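Local coordinates for 1H-3-hydroxy-4-oxoquinoline 2,4-dioxygenase (Pseudomonas putida, PDB 3IBT), which catalyses the cofactor-independent cleavage of the 3-hydroxy-1H-quinolin-4-one ring by molecular oxygen, giving N-formylanthranilate and carbon monoxide in oxoquinoline degradation, at residues A[75-78]-A[79-83]; A[102-105]-A[106-110]; A[162-166]-A[167-171]; A[200-203]-A[204-208]. All coordinates share one frame; numbering follows the deposited sequence.

Overall arrangement
Interaction 2 lies between interactions 1 and 4 in the alpha/beta-hydrolase core and touches both, while interaction 3 lies far off beside the probable substrate pocket. Helix 70-83 (interaction 1) packs against the end of helix 97-107 (interaction 2), centres about 13 Å apart, with Leu-78 set against Val-104, Gln-107 and Leu-108. Interaction 4, about 9 Å from interaction 2 between centres, places Leu-202 on Ile-102 and Glu-106; its nearest atoms are about 13 Å from interaction 1. Interaction 3 is about 31 Å from interaction 2, centre to centre, across the middle of the chain; its His-165 and Met-170 adjoin Gln-32 and Trp-153, substrate-binding residues by similarity.

Interaction 1 (A[75-78]-A[79-83]); sequences QDLL and AFIDA
Leu-77 meets the next turn of its helix through one methyl, CD2, which lies 4.0 Å from Ile-81 CG2 and 4.1 Å from Phe-80 CB. The Leu-77 side chain runs at about a right angle to both neighbours, so the methyl touches the base of Phe-80 and the short branch of Ile-81. Ile-81 has CG1 between its backbone N and carbonyl carbon (chi1 77°), which turns this branch toward Leu-78 O and leaves CG2 for Leu-77. The backbone of helix 70-83 positions them: Ala-79 N gives a hydrogen bond to Gln-75 O at 3.0 Å, and Ile-81 N bonds to Leu-77 O at 3.2 Å; Phe-80 N adds a weak bond to the same oxygen. Farther out, Phe-25 of strand 23-27 receives Leu-77, Phe-80 and Ile-81, and the Phe-80 ring makes an edge-to-face pair with Tyr-13. One turn earlier, Asp-76 OD1 forms a salt bridge with Arg-56. This is the apolar i, i+3 and i, i+4 ridge of an amphipathic helix laid on the central beta sheet of the alpha/beta-hydrolase fold.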
ATOM      1  N   GLN A  75      -9.401  -5.073   9.656  1.00 75.32           N
ATOM      2  CA  GLN A  75      -9.918  -6.126  10.474  1.00 75.98           C
ATOM      3  C   GLN A  75      -9.449  -7.503   9.970  1.00 75.65           C
ATOM      4  O   GLN A  75      -9.032  -8.356  10.759  1.00 75.61           O
ATOM      5  CB  GLN A  75     -11.438  -6.022  10.512  1.00 76.94           C
ATOM      6  CG  GLN A  75     -11.913  -4.870  11.366  1.00 78.34           C
ATOM      7  CD  GLN A  75     -11.613  -5.130  12.824  1.00 79.66           C
ATOM      8  OE1 GLN A  75     -12.319  -6.020  13.474  1.00 79.11           O
ATOM      9  NE2 GLN A  75     -10.535  -4.385  13.353  1.00 77.45           N
ATOM     10  N   ASP A  76      -9.532  -7.688   8.651  1.00 74.95           N
ATOM     11  CA  ASP A  76      -8.898  -8.797   7.945  1.00 74.03           C
ATOM     12  C   ASP A  76      -7.494  -9.098   8.500  1.00 73.47           C
ATOM     13  O   ASP A  76      -7.244 -10.168   9.083  1.00 73.78           O
ATOM     14  CB  ASP A  76      -8.805  -8.467   6.439  1.00 73.96           C
ATOM     15  CG  ASP A  76     -10.170  -8.374   5.770  1.00 72.35           C
ATOM     16  OD1 ASP A  76     -11.254  -8.801   6.637  1.00 71.05           O
ATOM     17  OD2 ASP A  76     -10.160  -7.999   4.434  1.00 69.70           O
ATOM     18  N   LEU A  77      -6.596  -8.142   8.323  1.00 72.10           N
ATOM     19  CA  LEU A  77      -5.228  -8.322   8.716  1.00 71.38           C
ATOM     20  C   LEU A  77      -5.060  -8.603  10.216  1.00 70.85           C
ATOM     21  O   LEU A  77      -4.111  -9.289  10.606  1.00 70.54           O
ATOM     22  CB  LEU A  77      -4.413  -7.088   8.314  1.00 71.30           C
ATOM     23  CG  LEU A  77      -2.984  -7.257   7.801  1.00 70.75           C
ATOM     24  CD1 LEU A  77      -2.365  -5.907   7.903  1.00 73.39           C
ATOM     25  CD2 LEU A  77      -2.129  -8.257   8.572  1.00 70.39           C
ATOM     26  N   LEU A  78      -5.941  -8.052  11.053  1.00 70.36           N
ATOM     27  CA  LEU A  78      -5.857  -8.282  12.499  1.00 70.64           C
ATOM     28  C   LEU A  78      -6.269  -9.729  12.888  1.00 71.67           C
ATOM     29  O   LEU A  78      -5.729 -10.357  13.822  1.00 71.42           O
ATOM     30  CB  LEU A  78      -6.709  -7.260  13.239  1.00 70.03           C
ATOM     31  CG  LEU A  78      -6.215  -5.816  13.296  1.00 67.76           C
ATOM     32  CD1 LEU A  78      -7.294  -4.989  13.951  1.00 67.88           C
ATOM     33  CD2 LEU A  78      -4.939  -5.671  14.073  1.00 62.71           C
ATOM     34  N   ALA A  79      -7.224 -10.251  12.132  1.00 72.56           N
ATOM     35  CA  ALA A  79      -7.636 -11.620  12.238  1.00 73.32           C
ATOM     36  C   ALA A  79      -6.574 -12.535  11.570  1.00 74.60           C
ATOM     37  O   ALA A  79      -6.670 -13.785  11.649  1.00 74.50           O
ATOM     38  CB  ALA A  79      -8.990 -11.769  11.589  1.00 72.84           C
ATOM     39  N   PHE A  80      -5.571 -11.918  10.921  1.00 75.26           N
ATOM     40  CA  PHE A  80      -4.472 -12.657  10.279  1.00 76.11           C
ATOM     41  C   PHE A  80      -3.386 -12.965  11.291  1.00 76.02           C
ATOM     42  O   PHE A  80      -3.250 -14.117  11.709  1.00 75.95           O
ATOM     43  CB  PHE A  80      -3.894 -11.886   9.094  1.00 76.90           C
ATOM     44  CG  PHE A  80      -3.762 -12.716   7.870  1.00 78.72           C
ATOM     45  CD1 PHE A  80      -4.912 -13.185   7.218  1.00 80.35           C
ATOM     46  CD2 PHE A  80      -2.503 -13.066   7.382  1.00 79.91           C
ATOM     47  CE1 PHE A  80      -4.820 -13.969   6.086  1.00 81.39           C
ATOM     48  CE2 PHE A  80      -2.392 -13.847   6.242  1.00 80.97           C
ATOM     49  CZ  PHE A  80      -3.561 -14.303   5.590  1.00 81.14           C
ATOM     50  N   ILE A  81      -2.644 -11.928  11.691  1.00 75.91           N
ATOM     51  CA  ILE A  81      -1.654 -11.972  12.786  1.00 76.35           C
ATOM     52  C   ILE A  81      -2.010 -12.922  13.967  1.00 76.45           C
ATOM     53  O   ILE A  81      -1.147 -13.673  14.468  1.00 75.95           O
ATOM     54  CB  ILE A  81      -1.324 -10.520  13.338  1.00 76.75           C
ATOM     55  CG1 ILE A  81      -2.440  -9.969  14.257  1.00 78.57           C
ATOM     56  CG2 ILE A  81      -0.979  -9.489  12.181  1.00 76.63           C
ATOM     57  CD1 ILE A  81      -2.353 -10.390  15.760  1.00 80.21           C
ATOM     58  N   ASP A  82      -3.277 -12.853  14.396  1.00 76.38           N
ATOM     59  CA  ASP A  82      -3.832 -13.667  15.467  1.00 76.64           C
ATOM     60  C   ASP A  82      -3.962 -15.120  15.009  1.00 76.67           C
ATOM     61  O   ASP A  82      -3.417 -16.012  15.650  1.00 76.23           O
ATOM     62  CB  ASP A  82      -5.184 -13.060  15.920  1.00 76.73           C
ATOM     63  CG  ASP A  82      -6.105 -14.058  16.694  1.00 77.25           C
ATOM     64  OD1 ASP A  82      -6.087 -15.318  16.464  1.00 77.25           O
ATOM     65  OD2 ASP A  82      -6.902 -13.542  17.552  1.00 77.94           O
ATOM     66  N   ALA A  83      -4.666 -15.334  13.895  1.00 76.93           N
ATOM     67  CA  ALA A  83      -4.974 -16.666  13.375  1.00 77.17           C
ATOM     68  C   ALA A  83      -3.735 -17.545  13.187  1.00 77.76           C
ATOM     69  O   ALA A  83      -3.800 -18.788  13.417  1.00 78.19           O
ATOM     70  CB  ALA A  83      -5.734 -16.556  12.072  1.00 77.01           C
TER

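Interaction 2 (A[102-105]-A[106-110]); sequences IDVC and EQLGA
Val-104 and Leu-108 lie side by side at the end of helix 97-107, pointing the same way, with Val-104 CG1 3.7 Å from Leu-108 CD2. The helix is the crossover of a beta-alpha-beta unit between parallel strands 89-94 and 115-119, and this pair faces the first of them: Val-104 rests on Met-91 and Leu-108 on Phe-89. The polar side chains are turned quite differently. Asp-103 carries CG anti to its backbone N (chi1 -154°), bringing the carboxylate toward the following turn. There its plane stands 82° from that of the Glu-106 carboxylate and 78° from that of the Gln-107 amide. Asp-103 OD1 and Glu-106 OE1 are 4.2 Å apart, a proximity of like charges that would be eased by Arg-198: its NH1 makes a salt bridge with Glu-106 OE1 and a long, weak ion pair with Asp-103 OD1. Gln-107 OE1, an acceptor facing the acceptor Asp-103 OD2, takes a weak hydrogen bond from Gln-75 of helix 70-83. In the backbone, Asp-103 O accepts from Gln-107 N at 2.7 Å and weakly from Glu-106 N. Leu-108 is the first residue to leave helical angles, yet its N still reaches Val-104 O at 2.9 Å.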
ATOM      1  N   ILE A 102      -1.749   2.341   8.693  1.00 70.02           N
ATOM      2  CA  ILE A 102      -1.841   3.249   9.816  1.00 69.85           C
ATOM      3  C   ILE A 102      -2.975   2.899  10.769  1.00 70.49           C
ATOM      4  O   ILE A 102      -2.869   3.101  11.983  1.00 70.49           O
ATOM      5  CB  ILE A 102      -1.905   4.699   9.343  1.00 69.45           C
ATOM      6  CG1 ILE A 102      -0.626   4.990   8.589  1.00 69.63           C
ATOM      7  CG2 ILE A 102      -1.963   5.675  10.504  1.00 67.91           C
ATOM      8  CD1 ILE A 102       0.609   4.750   9.397  1.00 68.27           C
ATOM      9  N   ASP A 103      -4.055   2.351  10.233  1.00 71.34           N
ATOM     10  CA  ASP A 103      -5.162   1.921  11.084  1.00 72.38           C
ATOM     11  C   ASP A 103      -4.670   0.872  12.086  1.00 72.58           C
ATOM     12  O   ASP A 103      -5.051   0.869  13.266  1.00 72.27           O
ATOM     13  CB  ASP A 103      -6.316   1.352  10.257  1.00 72.55           C
ATOM     14  CG  ASP A 103      -7.669   1.483  10.975  1.00 75.49           C
ATOM     15  OD1 ASP A 103      -7.942   2.575  11.531  1.00 80.86           O
ATOM     16  OD2 ASP A 103      -8.476   0.520  10.990  1.00 75.96           O
ATOM     17  N   VAL A 104      -3.794  -0.007  11.613  1.00 72.94           N
ATOM     18  CA  VAL A 104      -3.360  -1.110  12.438  1.00 72.79           C
ATOM     19  C   VAL A 104      -2.373  -0.575  13.452  1.00 73.28           C
ATOM     20  O   VAL A 104      -2.438  -0.943  14.616  1.00 73.37           O
ATOM     21  CB  VAL A 104      -2.811  -2.249  11.600  1.00 72.55           C
ATOM     22  CG1 VAL A 104      -2.092  -3.236  12.463  1.00 71.55           C
ATOM     23  CG2 VAL A 104      -3.939  -2.910  10.851  1.00 70.65           C
ATOM     24  N   CYS A 105      -1.507   0.338  13.028  1.00 73.57           N
ATOM     25  CA  CYS A 105      -0.604   0.983  13.973  1.00 74.15           C
ATOM     26  C   CYS A 105      -1.390   1.662  15.066  1.00 74.72           C
ATOM     27  O   CYS A 105      -0.903   1.802  16.185  1.00 74.81           O
ATOM     28  CB  CYS A 105       0.276   2.008  13.288  1.00 73.95           C
ATOM     29  SG  CYS A 105       1.671   1.306  12.380  1.00 74.79           S
ATOM     30  N   GLU A 106      -2.611   2.079  14.732  1.00 75.31           N
ATOM     31  CA  GLU A 106      -3.480   2.761  15.688  1.00 75.90           C
ATOM     32  C   GLU A 106      -4.304   1.775  16.508  1.00 75.49           C
ATOM     33  O   GLU A 106      -4.599   2.054  17.673  1.00 75.71           O
ATOM     34  CB  GLU A 106      -4.412   3.763  14.993  1.00 76.04           C
ATOM     35  CG  GLU A 106      -5.060   4.817  15.939  1.00 77.16           C
ATOM     36  CD  GLU A 106      -6.301   5.520  15.345  1.00 77.39           C
ATOM     37  OE1 GLU A 106      -6.463   5.500  14.105  1.00 79.59           O
ATOM     38  OE2 GLU A 106      -7.114   6.107  16.109  1.00 78.27           O
ATOM     39  N   GLN A 107      -4.680   0.639  15.905  1.00 74.88           N
ATOM     40  CA  GLN A 107      -5.531  -0.352  16.583  1.00 74.05           C
ATOM     41  C   GLN A 107      -4.732  -1.120  17.613  1.00 73.43           C
ATOM     42  O   GLN A 107      -5.109  -1.159  18.772  1.00 73.54           O
ATOM     43  CB  GLN A 107      -6.251  -1.286  15.597  1.00 74.08           C
ATOM     44  CG  GLN A 107      -7.567  -0.696  14.986  1.00 74.43           C
ATOM     45  CD  GLN A 107      -8.527  -1.769  14.414  1.00 74.64           C
ATOM     46  OE1 GLN A 107      -8.960  -1.684  13.255  1.00 75.06           O
ATOM     47  NE2 GLN A 107      -8.850  -2.780  15.230  1.00 73.67           N
ATOM     48  N   LEU A 108      -3.624  -1.712  17.180  1.00 73.43           N
ATOM     49  CA  LEU A 108      -2.579  -2.261  18.066  1.00 73.10           C
ATOM     50  C   LEU A 108      -1.747  -1.141  18.703  1.00 73.20           C
ATOM     51  O   LEU A 108      -1.945   0.039  18.372  1.00 73.00           O
ATOM     52  CB  LEU A 108      -1.654  -3.132  17.240  1.00 72.84           C
ATOM     53  CG  LEU A 108      -2.033  -4.557  16.811  1.00 73.74           C
ATOM     54  CD1 LEU A 108      -3.507  -4.777  16.428  1.00 73.31           C
ATOM     55  CD2 LEU A 108      -1.130  -4.926  15.653  1.00 72.15           C
ATOM     56  N   GLY A 109      -0.806  -1.485  19.590  1.00 73.05           N
ATOM     57  CA  GLY A 109       0.052  -0.447  20.205  1.00 73.75           C
ATOM     58  C   GLY A 109       0.838   0.446  19.213  1.00 73.65           C
ATOM     59  O   GLY A 109       0.838   0.200  18.012  1.00 73.35           O
ATOM     60  N   ALA A 110       1.486   1.498  19.706  1.00 73.37           N
ATOM     61  CA  ALA A 110       2.701   1.963  19.055  1.00 73.71           C
ATOM     62  C   ALA A 110       3.782   1.118  19.688  1.00 74.01           C
ATOM     63  O   ALA A 110       4.609   0.522  19.017  1.00 74.26           O
ATOM     64  CB  ALA A 110       2.949   3.400  19.337  1.00 73.89           C
TER

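Interaction 3 (A[162-166]-A[167-171]); sequences VLNHL and RNEMP
His-165 O is the acceptor on which the end of helix 160-169 converges. Glu-169 N reaches it at 3.0 Å and Met-170 N at 3.3 Å, from opposite faces of the carbonyl plane, and Asn-168 N adds a weak third bond. The bond from Met-170 N is an i to i+5 one, which makes the last turn pi-type. Arg-167 N makes an i to i+3 hydrogen bond of 3.2 Å to Asn-164 O, lying above that carbonyl plane and not on a lone pair. The imidazole of His-165 stretches toward this turn, its CG anti to the backbone N (chi1 -178°). His-165 ND1 makes a weak hydrogen bond of 3.5 Å to Glu-169 OE1, with ring and carboxylate planes only 11° apart. The other carboxylate oxygen, OE2, has a salt bridge to Arg-35. The side chain of selenomethionine Met-170 crosses that of His-165 at about a right angle, its SE 4.4 Å from the ring centroid in an oblique approach, while its CE touches Leu-166 CB at 3.5 Å. Leu-163 CD2 sits over one face of the Arg-167 guanidinium. Phe-245 meets the His-165 ring edge-to-face. With His-165 touching Gln-32 and Met-170 touching Trp-153, both substrate-binding by similarity, the widened helix end borders the probable substrate pocket of this alpha/beta-hydrolase-fold dioxygenase.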
ATOM      1  N   VAL A 162       6.544  -2.851 -14.829  1.00 71.39           N
ATOM      2  CA  VAL A 162       5.530  -1.862 -14.424  1.00 70.14           C
ATOM      3  C   VAL A 162       4.439  -1.860 -15.465  1.00 70.09           C
ATOM      4  O   VAL A 162       3.249  -1.933 -15.130  1.00 69.71           O
ATOM      5  CB  VAL A 162       6.123  -0.450 -14.309  1.00 69.62           C
ATOM      6  CG1 VAL A 162       5.051   0.542 -14.122  1.00 66.89           C
ATOM      7  CG2 VAL A 162       7.050  -0.399 -13.150  1.00 69.43           C
ATOM      8  N   LEU A 163       4.870  -1.773 -16.727  1.00 69.89           N
ATOM      9  CA  LEU A 163       3.957  -1.908 -17.863  1.00 69.73           C
ATOM     10  C   LEU A 163       3.125  -3.176 -17.733  1.00 69.79           C
ATOM     11  O   LEU A 163       1.909  -3.131 -17.853  1.00 69.68           O
ATOM     12  CB  LEU A 163       4.706  -1.862 -19.198  1.00 68.81           C
ATOM     13  CG  LEU A 163       5.343  -0.505 -19.479  1.00 67.99           C
ATOM     14  CD1 LEU A 163       6.274  -0.562 -20.641  1.00 66.97           C
ATOM     15  CD2 LEU A 163       4.286   0.504 -19.761  1.00 67.90           C
ATOM     16  N   ASN A 164       3.766  -4.297 -17.437  1.00 70.32           N
ATOM     17  CA  ASN A 164       3.022  -5.543 -17.339  1.00 71.21           C
ATOM     18  C   ASN A 164       1.953  -5.455 -16.264  1.00 71.53           C
ATOM     19  O   ASN A 164       0.833  -6.033 -16.393  1.00 70.33           O
ATOM     20  CB  ASN A 164       3.918  -6.748 -17.039  1.00 71.14           C
ATOM     21  CG  ASN A 164       3.105  -8.038 -16.954  1.00 72.24           C
ATOM     22  OD1 ASN A 164       2.360  -8.375 -17.879  1.00 74.73           O
ATOM     23  ND2 ASN A 164       3.187  -8.721 -15.832  1.00 71.92           N
ATOM     24  N   HIS A 165       2.331  -4.745 -15.197  1.00 71.91           N
ATOM     25  CA  HIS A 165       1.453  -4.591 -14.062  1.00 72.71           C
ATOM     26  C   HIS A 165       0.182  -3.840 -14.470  1.00 73.76           C
ATOM     27  O   HIS A 165      -0.945  -4.340 -14.323  1.00 74.22           O
ATOM     28  CB  HIS A 165       2.146  -3.876 -12.943  1.00 71.85           C
ATOM     29  CG  HIS A 165       1.295  -3.727 -11.740  1.00 71.39           C
ATOM     30  ND1 HIS A 165       0.996  -4.783 -10.909  1.00 73.19           N
ATOM     31  CD2 HIS A 165       0.658  -2.655 -11.229  1.00 73.78           C
ATOM     32  CE1 HIS A 165       0.224  -4.365  -9.924  1.00 73.93           C
ATOM     33  NE2 HIS A 165      -0.006  -3.078 -10.102  1.00 75.76           N
ATOM     34  N   LEU A 166       0.360  -2.654 -15.026  1.00 74.41           N
ATOM     35  CA  LEU A 166      -0.782  -1.904 -15.471  1.00 74.79           C
ATOM     36  C   LEU A 166      -1.265  -2.352 -16.858  1.00 75.43           C
ATOM     37  O   LEU A 166      -1.896  -1.597 -17.600  1.00 76.66           O
ATOM     38  CB  LEU A 166      -0.519  -0.393 -15.341  1.00 74.51           C
ATOM     39  CG  LEU A 166       0.773   0.221 -15.878  1.00 74.78           C
ATOM     40  CD1 LEU A 166       0.718   0.440 -17.411  1.00 75.90           C
ATOM     41  CD2 LEU A 166       0.996   1.512 -15.160  1.00 72.11           C
ATOM     42  N   ARG A 167      -1.013  -3.603 -17.213  1.00 75.99           N
ATOM     43  CA  ARG A 167      -1.758  -4.190 -18.336  1.00 76.22           C
ATOM     44  C   ARG A 167      -2.344  -5.518 -18.029  1.00 75.85           C
ATOM     45  O   ARG A 167      -3.106  -6.014 -18.813  1.00 75.76           O
ATOM     46  CB  ARG A 167      -0.906  -4.347 -19.592  1.00 76.40           C
ATOM     47  CG  ARG A 167      -0.783  -3.071 -20.376  1.00 78.59           C
ATOM     48  CD  ARG A 167       0.616  -2.952 -20.974  1.00 81.20           C
ATOM     49  NE  ARG A 167       0.960  -1.567 -21.316  1.00 81.65           N
ATOM     50  CZ  ARG A 167       1.915  -1.223 -22.185  1.00 82.50           C
ATOM     51  NH1 ARG A 167       2.640  -2.161 -22.806  1.00 81.98           N
ATOM     52  NH2 ARG A 167       2.145   0.066 -22.431  1.00 83.92           N
ATOM     53  N   ASN A 168      -1.962  -6.128 -16.924  1.00 76.20           N
ATOM     54  CA  ASN A 168      -2.341  -7.507 -16.728  1.00 76.80           C
ATOM     55  C   ASN A 168      -2.761  -7.823 -15.296  1.00 77.34           C
ATOM     56  O   ASN A 168      -3.581  -8.727 -15.062  1.00 77.17           O
ATOM     57  CB  ASN A 168      -1.238  -8.453 -17.241  1.00 76.81           C
ATOM     58  CG  ASN A 168      -1.217  -8.577 -18.780  1.00 76.69           C
ATOM     59  OD1 ASN A 168      -1.051  -7.582 -19.499  1.00 74.80           O
ATOM     60  ND2 ASN A 168      -1.373  -9.819 -19.283  1.00 77.25           N
ATOM     61  N   GLU A 169      -2.215  -7.074 -14.345  1.00 77.67           N
ATOM     62  CA  GLU A 169      -2.642  -7.204 -12.961  1.00 78.26           C
ATOM     63  C   GLU A 169      -3.907  -6.388 -12.765  1.00 78.26           C
ATOM     64  O   GLU A 169      -5.004  -6.923 -12.665  1.00 77.89           O
ATOM     65  CB  GLU A 169      -1.553  -6.717 -11.968  1.00 78.64           C
ATOM     66  CG  GLU A 169      -0.682  -7.809 -11.286  1.00 80.07           C
ATOM     67  CD  GLU A 169       0.412  -8.379 -12.212  1.00 81.24           C
ATOM     68  OE1 GLU A 169       0.981  -7.558 -12.988  1.00 83.46           O
ATOM     69  OE2 GLU A 169       0.708  -9.613 -12.159  1.00 76.19           O
HETATM   70  N   MSE A 170      -3.719  -5.077 -12.736  1.00 78.70           N
HETATM   71  CA  MSE A 170      -4.702  -4.158 -12.196  1.00 79.91           C
HETATM   72  C   MSE A 170      -5.969  -4.080 -13.049  1.00 78.42           C
HETATM   73  O   MSE A 170      -7.077  -4.075 -12.502  1.00 78.08           O
HETATM   74  CB  MSE A 170      -4.091  -2.774 -12.031  1.00 78.42           C
HETATM   75  CG  MSE A 170      -2.933  -2.730 -11.100  1.00 80.29           C
HETATM   76 SE   MSE A 170      -2.643  -0.849 -10.463  1.00 86.51          SE
HETATM   77  CE  MSE A 170      -1.710  -0.126 -12.071  1.00 84.01           C
ATOM     78  N   PRO A 171      -5.821  -4.028 -14.387  1.00 77.81           N
ATOM     79  CA  PRO A 171      -7.054  -3.768 -15.096  1.00 77.52           C
ATOM     80  C   PRO A 171      -7.874  -5.071 -15.191  1.00 77.46           C
ATOM     81  O   PRO A 171      -9.036  -5.052 -15.562  1.00 77.17           O
ATOM     82  CB  PRO A 171      -6.567  -3.260 -16.467  1.00 77.32           C
ATOM     83  CG  PRO A 171      -5.043  -3.256 -16.412  1.00 77.22           C
ATOM     84  CD  PRO A 171      -4.688  -4.200 -15.317  1.00 77.69           C
TER

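Interaction 4 (A[200-203]-A[204-208]); sequences DSLP and QKPEI. Unlike the reference sequence in segment 200-203: Asp-200 (reference Glu).
Lys-205 curls back over the preceding turn, and its NZ gives a hydrogen bond of 2.8 Å to Leu-202 O, arriving in the carbonyl plane, on a lone pair. The approach to Asp-200 O is doubtful: it is modelled very short, with NZ above that carbonyl's plane. Bends at chi2, chi3 and chi4 of the lysine make this return possible, and a weak bond to Met-199 O adds a further backbone acceptor. The salt bridge to Asp-200 OD1 is long, 3.9 Å from Lys-205 NZ. The ammonium group thus lies by Met-199 and Asp-200 at the C-terminal end of helix 195-200, where the carbonyl ends would probably suit a positive charge. The apolar contact joins Leu-202 to Pro-206, which cross at about a right angle with CD1 of the leucine 4.0 Å from CD of the proline ring. Leu-202 also packs on Ile-102 and Glu-106, so the turn leaves helix 195-200, covers part of helix 97-107, and enters strand 207-212, where Glu-207 is hydrogen-bonded through its backbone to Thr-116 of parallel strand 115-119 and Ile-208 packs on Thr-116 and Ile-118.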
ATOM      1  N   ASP A 200      -0.590  12.656  11.791  1.00 81.46           N
ATOM      2  CA  ASP A 200      -0.430  13.644  12.821  1.00 81.54           C
ATOM      3  C   ASP A 200      -1.457  13.456  13.983  1.00 80.82           C
ATOM      4  O   ASP A 200      -1.289  13.989  15.076  1.00 80.42           O
ATOM      5  CB  ASP A 200      -0.525  15.023  12.159  1.00 82.49           C
ATOM      6  CG  ASP A 200       0.363  16.100  12.845  1.00 86.51           C
ATOM      7  OD1 ASP A 200       0.927  15.823  13.951  1.00 91.09           O
ATOM      8  OD2 ASP A 200       0.489  17.234  12.272  1.00 88.40           O
ATOM      9  N   SER A 201      -2.492  12.649  13.773  1.00 80.41           N
ATOM     10  CA  SER A 201      -3.535  12.520  14.770  1.00 79.96           C
ATOM     11  C   SER A 201      -3.498  11.201  15.497  1.00 79.42           C
ATOM     12  O   SER A 201      -4.399  10.899  16.283  1.00 79.67           O
ATOM     13  CB  SER A 201      -4.908  12.712  14.136  1.00 80.30           C
ATOM     14  OG  SER A 201      -5.291  11.521  13.481  1.00 81.15           O
ATOM     15  N   LEU A 202      -2.486  10.391  15.229  1.00 78.79           N
ATOM     16  CA  LEU A 202      -2.263   9.231  16.090  1.00 78.16           C
ATOM     17  C   LEU A 202      -1.808   9.764  17.455  1.00 78.51           C
ATOM     18  O   LEU A 202      -1.057  10.752  17.528  1.00 78.34           O
ATOM     19  CB  LEU A 202      -1.228   8.270  15.507  1.00 77.45           C
ATOM     20  CG  LEU A 202      -1.345   7.817  14.052  1.00 75.13           C
ATOM     21  CD1 LEU A 202      -0.032   7.317  13.606  1.00 73.76           C
ATOM     22  CD2 LEU A 202      -2.318   6.731  13.913  1.00 73.41           C
ATOM     23  N   PRO A 203      -2.322   9.165  18.546  1.00 78.73           N
ATOM     24  CA  PRO A 203      -1.928   9.559  19.931  1.00 78.63           C
ATOM     25  C   PRO A 203      -0.446   9.290  20.271  1.00 78.60           C
ATOM     26  O   PRO A 203       0.167  10.042  21.044  1.00 78.59           O
ATOM     27  CB  PRO A 203      -2.836   8.704  20.819  1.00 78.34           C
ATOM     28  CG  PRO A 203      -3.302   7.568  19.934  1.00 78.44           C
ATOM     29  CD  PRO A 203      -3.354   8.107  18.529  1.00 78.61           C
ATOM     30  N   GLN A 204       0.100   8.212  19.707  1.00 78.13           N
ATOM     31  CA  GLN A 204       1.477   7.816  19.905  1.00 77.41           C
ATOM     32  C   GLN A 204       2.004   7.403  18.539  1.00 76.69           C
ATOM     33  O   GLN A 204       1.480   6.482  17.896  1.00 76.40           O
ATOM     34  CB  GLN A 204       1.546   6.638  20.855  1.00 77.60           C
ATOM     35  CG  GLN A 204       1.042   6.923  22.246  1.00 79.56           C
ATOM     36  CD  GLN A 204       1.320   5.748  23.191  1.00 82.83           C
ATOM     37  OE1 GLN A 204       1.839   4.703  22.763  1.00 83.69           O
ATOM     38  NE2 GLN A 204       0.981   5.915  24.483  1.00 82.04           N
ATOM     39  N   LYS A 205       3.051   8.083  18.099  1.00 75.83           N
ATOM     40  CA  LYS A 205       3.487   7.956  16.728  1.00 75.32           C
ATOM     41  C   LYS A 205       4.674   7.009  16.580  1.00 75.52           C
ATOM     42  O   LYS A 205       5.698   7.181  17.255  1.00 76.36           O
ATOM     43  CB  LYS A 205       3.803   9.341  16.163  1.00 75.07           C
ATOM     44  CG  LYS A 205       2.560  10.187  15.858  1.00 73.78           C
ATOM     45  CD  LYS A 205       2.825  11.649  16.132  1.00 74.09           C
ATOM     46  CE  LYS A 205       1.691  12.379  16.849  1.00 73.94           C
ATOM     47  NZ  LYS A 205       0.520  12.450  15.965  1.00 77.44           N
ATOM     48  N   PRO A 206       4.544   5.990  15.705  1.00 74.88           N
ATOM     49  CA  PRO A 206       5.698   5.175  15.340  1.00 74.32           C
ATOM     50  C   PRO A 206       6.664   5.987  14.535  1.00 74.59           C
ATOM     51  O   PRO A 206       6.309   7.063  14.049  1.00 74.59           O
ATOM     52  CB  PRO A 206       5.107   4.116  14.408  1.00 73.79           C
ATOM     53  CG  PRO A 206       3.861   4.663  13.945  1.00 74.08           C
ATOM     54  CD  PRO A 206       3.323   5.554  15.014  1.00 74.56           C
ATOM     55  N   GLU A 207       7.866   5.464  14.349  1.00 75.04           N
ATOM     56  CA  GLU A 207       8.711   5.983  13.291  1.00 75.61           C
ATOM     57  C   GLU A 207       8.091   5.485  11.970  1.00 75.52           C
ATOM     58  O   GLU A 207       7.825   4.274  11.796  1.00 75.53           O
ATOM     59  CB  GLU A 207      10.158   5.564  13.499  1.00 75.43           C
ATOM     60  CG  GLU A 207      10.674   5.900  14.914  1.00 78.44           C
ATOM     61  CD  GLU A 207      10.923   7.411  15.168  1.00 81.72           C
ATOM     62  OE1 GLU A 207      11.987   7.898  14.744  1.00 81.71           O
ATOM     63  OE2 GLU A 207      10.092   8.106  15.824  1.00 83.90           O
ATOM     64  N   ILE A 208       7.777   6.441  11.097  1.00 74.96           N
ATOM     65  CA  ILE A 208       7.145   6.170   9.798  1.00 74.96           C
ATOM     66  C   ILE A 208       8.097   6.578   8.680  1.00 74.78           C
ATOM     67  O   ILE A 208       8.617   7.709   8.673  1.00 75.11           O
ATOM     68  CB  ILE A 208       5.807   6.931   9.628  1.00 74.89           C
ATOM     69  CG1 ILE A 208       4.967   6.782  10.907  1.00 76.10           C
ATOM     70  CG2 ILE A 208       5.049   6.422   8.387  1.00 73.07           C
ATOM     71  CD1 ILE A 208       3.631   7.494  10.881  1.00 75.71           C
TER